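Local structure of restriction endonuclease UbaLAI (Unidentified, 5O63) at residues Met53-Phe66 against Thr78-Ile92. The protein cuts DNA as a type IIE restriction endonuclease, its N-terminal B3 domain, the part described here, binding the cognate DNA sequence. Residues are numbered along the deposited sequence; the frame is centred on the assembly and turned at random.
With nucleotides of chain C.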
# COMPACT_ATOMS: atom_id res chain seq x y z
N MET A 53 13.12 7.68 5.51
CA MET A 53 12.73 8.41 6.68
C MET A 53 13.93 8.37 7.59
O MET A 53 14.20 7.35 8.19
CB MET A 53 11.50 7.80 7.38
CG MET A 53 11.20 8.46 8.71
SD MET A 53 9.52 8.26 9.30
CE MET A 53 9.39 6.50 9.09
N PRO A 54 14.69 9.47 7.66
CA PRO A 54 15.81 9.41 8.59
C PRO A 54 15.30 9.24 10.02
O PRO A 54 14.28 9.83 10.41
CB PRO A 54 16.51 10.75 8.38
CG PRO A 54 15.38 11.66 7.99
CD PRO A 54 14.46 10.83 7.15
N ILE A 55 15.95 8.36 10.75
CA ILE A 55 15.69 8.18 12.18
C ILE A 55 16.95 8.69 12.89
O ILE A 55 17.94 7.95 13.03
CB ILE A 55 15.39 6.69 12.53
CG1 ILE A 55 14.06 6.26 11.92
CG2 ILE A 55 15.32 6.44 14.02
CD1 ILE A 55 14.25 5.57 10.65
N SER A 56 16.92 9.96 13.29
CA SER A 56 18.11 10.65 13.77
C SER A 56 18.49 10.15 15.14
O SER A 56 19.67 10.21 15.55
CB SER A 56 17.87 12.16 13.81
OG SER A 56 16.70 12.46 14.56
N ASP A 57 17.48 9.67 15.84
CA ASP A 57 17.61 9.09 17.17
C ASP A 57 16.66 7.91 17.29
O ASP A 57 15.46 8.09 17.38
CB ASP A 57 17.31 10.13 18.24
CG ASP A 57 17.68 9.66 19.63
OD1 ASP A 57 17.81 8.43 19.84
OD2 ASP A 57 17.86 10.54 20.51
N PRO A 58 17.19 6.70 17.29
CA PRO A 58 16.27 5.56 17.33
C PRO A 58 15.49 5.48 18.66
O PRO A 58 14.51 4.76 18.70
CB PRO A 58 17.19 4.35 17.12
CG PRO A 58 18.49 4.80 17.61
CD PRO A 58 18.60 6.28 17.38
N SER A 59 15.88 6.25 19.69
CA SER A 59 15.11 6.23 20.93
C SER A 59 13.87 7.15 20.90
O SER A 59 13.07 7.15 21.83
CB SER A 59 16.02 6.65 22.10
OG SER A 59 16.25 8.05 22.02
N GLN A 60 13.72 7.93 19.84
CA GLN A 60 12.56 8.83 19.70
C GLN A 60 11.66 8.41 18.54
O GLN A 60 12.12 7.99 17.48
CB GLN A 60 13.01 10.27 19.52
CG GLN A 60 14.03 10.73 20.56
CD GLN A 60 13.47 10.64 21.97
OE1 GLN A 60 12.31 10.99 22.21
NE2 GLN A 60 14.28 10.15 22.90
N ASN A 61 10.35 8.55 18.73
CA ASN A 61 9.42 8.40 17.63
C ASN A 61 9.77 9.36 16.50
O ASN A 61 10.33 10.50 16.74
CB ASN A 61 7.97 8.71 18.07
CG ASN A 61 7.42 7.71 19.09
OD1 ASN A 61 7.89 6.60 19.16
ND2 ASN A 61 6.43 8.13 19.87
N ALA A 62 9.47 8.96 15.29
CA ALA A 62 9.66 9.85 14.15
C ALA A 62 8.49 9.72 13.21
O ALA A 62 7.73 8.72 13.25
CB ALA A 62 11.00 9.56 13.44
N THR A 63 8.34 10.69 12.33
CA THR A 63 7.18 10.69 11.45
C THR A 63 7.45 11.50 10.19
O THR A 63 8.08 12.53 10.22
CB THR A 63 5.92 11.21 12.22
OG1 THR A 63 4.84 11.32 11.31
CG2 THR A 63 6.19 12.55 12.93
N SER A 64 7.03 10.95 9.06
CA SER A 64 7.24 11.51 7.77
C SER A 64 5.87 11.52 7.09
O SER A 64 5.00 10.69 7.36
CB SER A 64 8.25 10.64 7.00
OG SER A 64 8.37 11.10 5.69
N ASN A 65 5.69 12.45 6.18
CA ASN A 65 4.56 12.42 5.29
C ASN A 65 5.00 12.01 3.92
O ASN A 65 6.13 12.31 3.48
CB ASN A 65 3.90 13.82 5.20
CG ASN A 65 3.22 14.23 6.48
OD1 ASN A 65 2.92 13.40 7.33
ND2 ASN A 65 2.95 15.54 6.62
N PHE A 66 4.10 11.44 3.16
CA PHE A 66 4.38 11.35 1.73
C PHE A 66 3.10 11.41 0.91
O PHE A 66 2.02 10.99 1.35
CB PHE A 66 5.22 10.10 1.39
CG PHE A 66 4.53 8.81 1.64
CD1 PHE A 66 3.90 8.12 0.63
CD2 PHE A 66 4.58 8.24 2.90
CE1 PHE A 66 3.30 6.89 0.85
CE2 PHE A 66 3.96 7.02 3.14
CZ PHE A 66 3.30 6.35 2.10
N THR A 78 -2.25 12.74 1.41
CA THR A 78 -0.99 12.66 2.15
C THR A 78 -1.12 11.48 3.14
O THR A 78 -2.05 11.43 3.94
CB THR A 78 -0.67 13.96 2.91
OG1 THR A 78 -0.50 15.03 1.96
CG2 THR A 78 0.63 13.81 3.69
N LEU A 79 -0.24 10.51 2.99
CA LEU A 79 -0.18 9.46 4.00
C LEU A 79 0.89 9.77 5.00
O LEU A 79 1.87 10.52 4.69
CB LEU A 79 0.14 8.10 3.28
CG LEU A 79 -0.97 7.68 2.33
CD1 LEU A 79 -0.56 6.30 1.74
CD2 LEU A 79 -2.37 7.68 2.98
N ALA A 80 0.76 9.19 6.21
CA ALA A 80 1.79 9.34 7.23
C ALA A 80 2.56 8.06 7.39
O ALA A 80 1.97 6.97 7.35
CB ALA A 80 1.20 9.79 8.61
N TYR A 81 3.85 8.19 7.54
CA TYR A 81 4.77 7.04 7.69
C TYR A 81 5.37 7.19 9.10
O TYR A 81 6.10 8.18 9.40
CB TYR A 81 5.79 7.08 6.57
CG TYR A 81 6.82 5.99 6.49
CD1 TYR A 81 6.62 4.72 7.07
CD2 TYR A 81 8.00 6.19 5.75
CE1 TYR A 81 7.59 3.72 6.94
CE2 TYR A 81 8.96 5.20 5.64
CZ TYR A 81 8.74 3.98 6.24
OH TYR A 81 9.71 3.01 6.11
N LYS A 82 4.99 6.28 10.00
CA LYS A 82 5.30 6.44 11.42
C LYS A 82 6.38 5.51 11.89
O LYS A 82 6.34 4.32 11.55
CB LYS A 82 4.04 6.21 12.27
CG LYS A 82 2.75 6.88 11.74
CD LYS A 82 2.80 8.44 11.88
CE LYS A 82 2.84 8.82 13.33
NZ LYS A 82 2.80 10.32 13.40
N TYR A 83 7.33 6.01 12.67
CA TYR A 83 8.30 5.14 13.39
C TYR A 83 7.97 5.24 14.88
O TYR A 83 7.95 6.33 15.44
CB TYR A 83 9.73 5.61 13.16
CG TYR A 83 10.72 4.98 14.08
CD1 TYR A 83 11.07 3.64 13.96
CD2 TYR A 83 11.32 5.73 15.11
CE1 TYR A 83 12.01 3.07 14.81
CE2 TYR A 83 12.25 5.15 15.98
CZ TYR A 83 12.58 3.82 15.82
OH TYR A 83 13.48 3.23 16.67
N TYR A 84 7.72 4.10 15.52
CA TYR A 84 7.44 4.08 16.93
C TYR A 84 8.53 3.29 17.64
O TYR A 84 8.69 2.06 17.45
CB TYR A 84 6.08 3.48 17.21
CG TYR A 84 4.94 4.45 16.91
CD1 TYR A 84 4.82 5.65 17.63
CD2 TYR A 84 3.98 4.17 15.93
CE1 TYR A 84 3.78 6.53 17.36
CE2 TYR A 84 2.88 5.07 15.68
CZ TYR A 84 2.83 6.25 16.40
OH TYR A 84 1.82 7.16 16.19
N GLU A 85 9.27 4.02 18.48
CA GLU A 85 10.52 3.50 19.01
C GLU A 85 10.35 2.39 19.99
O GLU A 85 11.26 1.54 20.16
CB GLU A 85 11.34 4.61 19.66
CG GLU A 85 10.60 5.33 20.81
CD GLU A 85 10.61 4.58 22.16
OE1 GLU A 85 11.47 3.69 22.40
OE2 GLU A 85 9.71 4.93 22.97
N ARG A 86 9.18 2.32 20.64
CA ARG A 86 9.07 1.32 21.74
C ARG A 86 9.09 -0.12 21.24
O ARG A 86 9.43 -1.03 22.02
CB ARG A 86 7.80 1.57 22.58
CG ARG A 86 6.53 1.07 21.90
CD ARG A 86 5.27 1.01 22.81
NE ARG A 86 5.41 0.29 24.07
CZ ARG A 86 5.16 -1.00 24.25
NH1 ARG A 86 4.80 -1.74 23.19
NH2 ARG A 86 5.25 -1.54 25.46
N TYR A 87 8.77 -0.34 19.96
CA TYR A 87 8.62 -1.72 19.49
C TYR A 87 9.97 -2.36 19.14
O TYR A 87 10.36 -3.37 19.78
CB TYR A 87 7.62 -1.78 18.33
CG TYR A 87 6.23 -1.25 18.79
CD1 TYR A 87 5.36 -2.10 19.48
CD2 TYR A 87 5.83 0.10 18.59
CE1 TYR A 87 4.13 -1.66 19.95
CE2 TYR A 87 4.56 0.54 19.04
CZ TYR A 87 3.74 -0.33 19.74
OH TYR A 87 2.51 0.08 20.20
N PRO A 88 10.73 -1.81 18.17
CA PRO A 88 10.51 -0.63 17.28
C PRO A 88 9.78 -1.07 16.03
O PRO A 88 10.00 -2.20 15.58
CB PRO A 88 11.91 -0.19 16.93
CG PRO A 88 12.72 -1.50 16.94
CD PRO A 88 12.05 -2.43 17.94
N GLU A 89 8.97 -0.24 15.43
CA GLU A 89 8.25 -0.69 14.22
C GLU A 89 7.78 0.54 13.44
O GLU A 89 7.89 1.67 13.95
CB GLU A 89 7.06 -1.60 14.57
CG GLU A 89 5.86 -0.79 15.17
CD GLU A 89 4.74 -1.73 15.64
OE1 GLU A 89 5.02 -2.94 15.95
OE2 GLU A 89 3.60 -1.23 15.67
N ARG A 90 7.32 0.30 12.23
CA ARG A 90 6.81 1.34 11.33
C ARG A 90 5.44 0.98 10.81
O ARG A 90 5.08 -0.16 10.57
CB ARG A 90 7.79 1.57 10.14
CG ARG A 90 9.19 1.88 10.58
CD ARG A 90 10.04 2.30 9.46
NE ARG A 90 11.42 2.29 9.94
CZ ARG A 90 12.43 2.74 9.21
NH1 ARG A 90 12.17 3.22 8.01
NH2 ARG A 90 13.67 2.70 9.70
N ARG A 91 4.60 2.04 10.66
CA ARG A 91 3.21 1.90 10.24
C ARG A 91 2.92 2.93 9.19
O ARG A 91 3.55 4.02 9.23
CB ARG A 91 2.26 2.15 11.43
CG ARG A 91 2.45 1.19 12.59
CD ARG A 91 1.57 1.70 13.72
NE ARG A 91 1.91 0.99 14.95
CZ ARG A 91 1.43 1.28 16.16
NH1 ARG A 91 0.51 2.27 16.32
NH2 ARG A 91 1.89 0.59 17.22
N ILE A 92 2.00 2.64 8.28
CA ILE A 92 1.35 3.68 7.45
C ILE A 92 0.02 3.98 8.11
O ILE A 92 -0.70 3.08 8.57
CB ILE A 92 1.09 3.20 5.99
CG1 ILE A 92 2.36 2.54 5.44
CG2 ILE A 92 0.61 4.41 5.16
CD1 ILE A 92 3.58 3.53 5.42
P DT C 5 4.46 7.57 23.39
OP1 DT C 5 4.96 8.40 24.52
OP2 DT C 5 5.28 7.09 22.28
O5' DT C 5 3.76 6.25 24.02
C5' DT C 5 2.98 6.43 25.20
C4' DT C 5 2.35 5.12 25.66
O4' DT C 5 1.41 4.68 24.62
C3' DT C 5 3.30 3.96 25.91
O3' DT C 5 2.82 3.22 27.00
C2' DT C 5 3.15 3.12 24.63
C1' DT C 5 1.65 3.33 24.37
N1 DT C 5 1.27 3.06 23.01
C2 DT C 5 0.17 2.24 22.78
O2 DT C 5 -0.49 1.80 23.67
N3 DT C 5 -0.09 1.95 21.47
C4 DT C 5 0.61 2.40 20.37
O4 DT C 5 0.30 2.09 19.25
C5 DT C 5 1.74 3.31 20.67
C7 DT C 5 2.57 3.87 19.53
C6 DT C 5 2.00 3.59 21.96
P DG C 6 3.53 3.23 28.45
OP1 DG C 6 2.95 4.38 29.22
OP2 DG C 6 5.00 3.05 28.29
O5' DG C 6 2.94 1.90 29.11
C5' DG C 6 3.25 0.67 28.51
C4' DG C 6 2.08 -0.26 28.62
O4' DG C 6 1.03 0.15 27.69
C3' DG C 6 2.39 -1.72 28.28
O3' DG C 6 2.82 -2.37 29.46
C2' DG C 6 1.02 -2.21 27.83
C1' DG C 6 0.51 -0.99 27.07
N9 DG C 6 0.93 -0.98 25.67
C8 DG C 6 1.79 -0.09 25.05
N7 DG C 6 1.92 -0.32 23.75
C5 DG C 6 1.07 -1.41 23.53
C6 DG C 6 0.82 -2.14 22.34
O6 DG C 6 1.24 -1.90 21.20
N1 DG C 6 -0.07 -3.19 22.54
C2 DG C 6 -0.62 -3.52 23.80
N2 DG C 6 -1.47 -4.59 23.81
N3 DG C 6 -0.38 -2.86 24.92
C4 DG C 6 0.49 -1.83 24.72
P DC C 4 2.32 10.49 17.74
OP1 DC C 4 3.38 11.57 17.93
OP2 DC C 4 2.49 9.52 16.59
O5' DC C 4 2.17 9.57 19.01
C5' DC C 4 1.99 10.27 20.28
C4' DC C 4 1.61 9.29 21.36
O4' DC C 4 0.35 8.69 21.01
C3' DC C 4 2.61 8.15 21.62
O3' DC C 4 3.25 8.45 22.80
C2' DC C 4 1.72 6.97 21.86
C1' DC C 4 0.32 7.40 21.52
N1 DC C 4 -0.26 6.50 20.50
C2 DC C 4 -1.07 5.45 20.96
O2 DC C 4 -1.26 5.35 22.20
N3 DC C 4 -1.64 4.63 20.05
C4 DC C 4 -1.36 4.76 18.75
N4 DC C 4 -1.91 3.86 17.93
C5 DC C 4 -0.54 5.84 18.25
C6 DC C 4 0.02 6.67 19.18
O HOH W 1 13.89 4.75 5.99
O HOH W 2 13.99 1.52 19.71
O HOH W 3 6.93 4.23 20.44
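Met53 sets its methyl squarely over the centre of the Tyr81 ring, CE standing 3.5 Å from the ring centroid, and is the middle bump of a row along one face of the antiparallel pair 62-66 and 78-84. The bend at chi3 (50°) turns the methyl onto the ring as a CH-pi contact, with the sulfur farther off above the same face, a Met-aromatic arrangement. Toward the turn 57-60, Ile55 CG2 lies over one face of the Tyr83 ring, 3.9 Å from CE2. Tyr83, with CG trans to its own backbone N (chi1 167°), slides its edge into that turn, where OH gives a 2.7 Å hydrogen bond to a lone pair of Pro58 O. A phenylalanine here would probably leave Pro58 O without this donor and the turn less firmly fixed. At the other end Leu79 CB lies over one face of the Phe66 ring, offset toward its rim, 3.8 Å from CZ, and Tyr81 CB is at the ring's edge. The other face of the pair turns to DNA. Asn61 OD1 takes Glu85 N in a nearly straight 3.0 Å bond, which leaves ND2 directed at the phosphate of DT5 of chain C (OP2, 2.9 Å); Lys82 forms a salt bridge with another DNA phosphate. The hairpin of this B3 domain thus pairs a largely apolar, aromatic side with one that meets both phosphates and bases of the DNA.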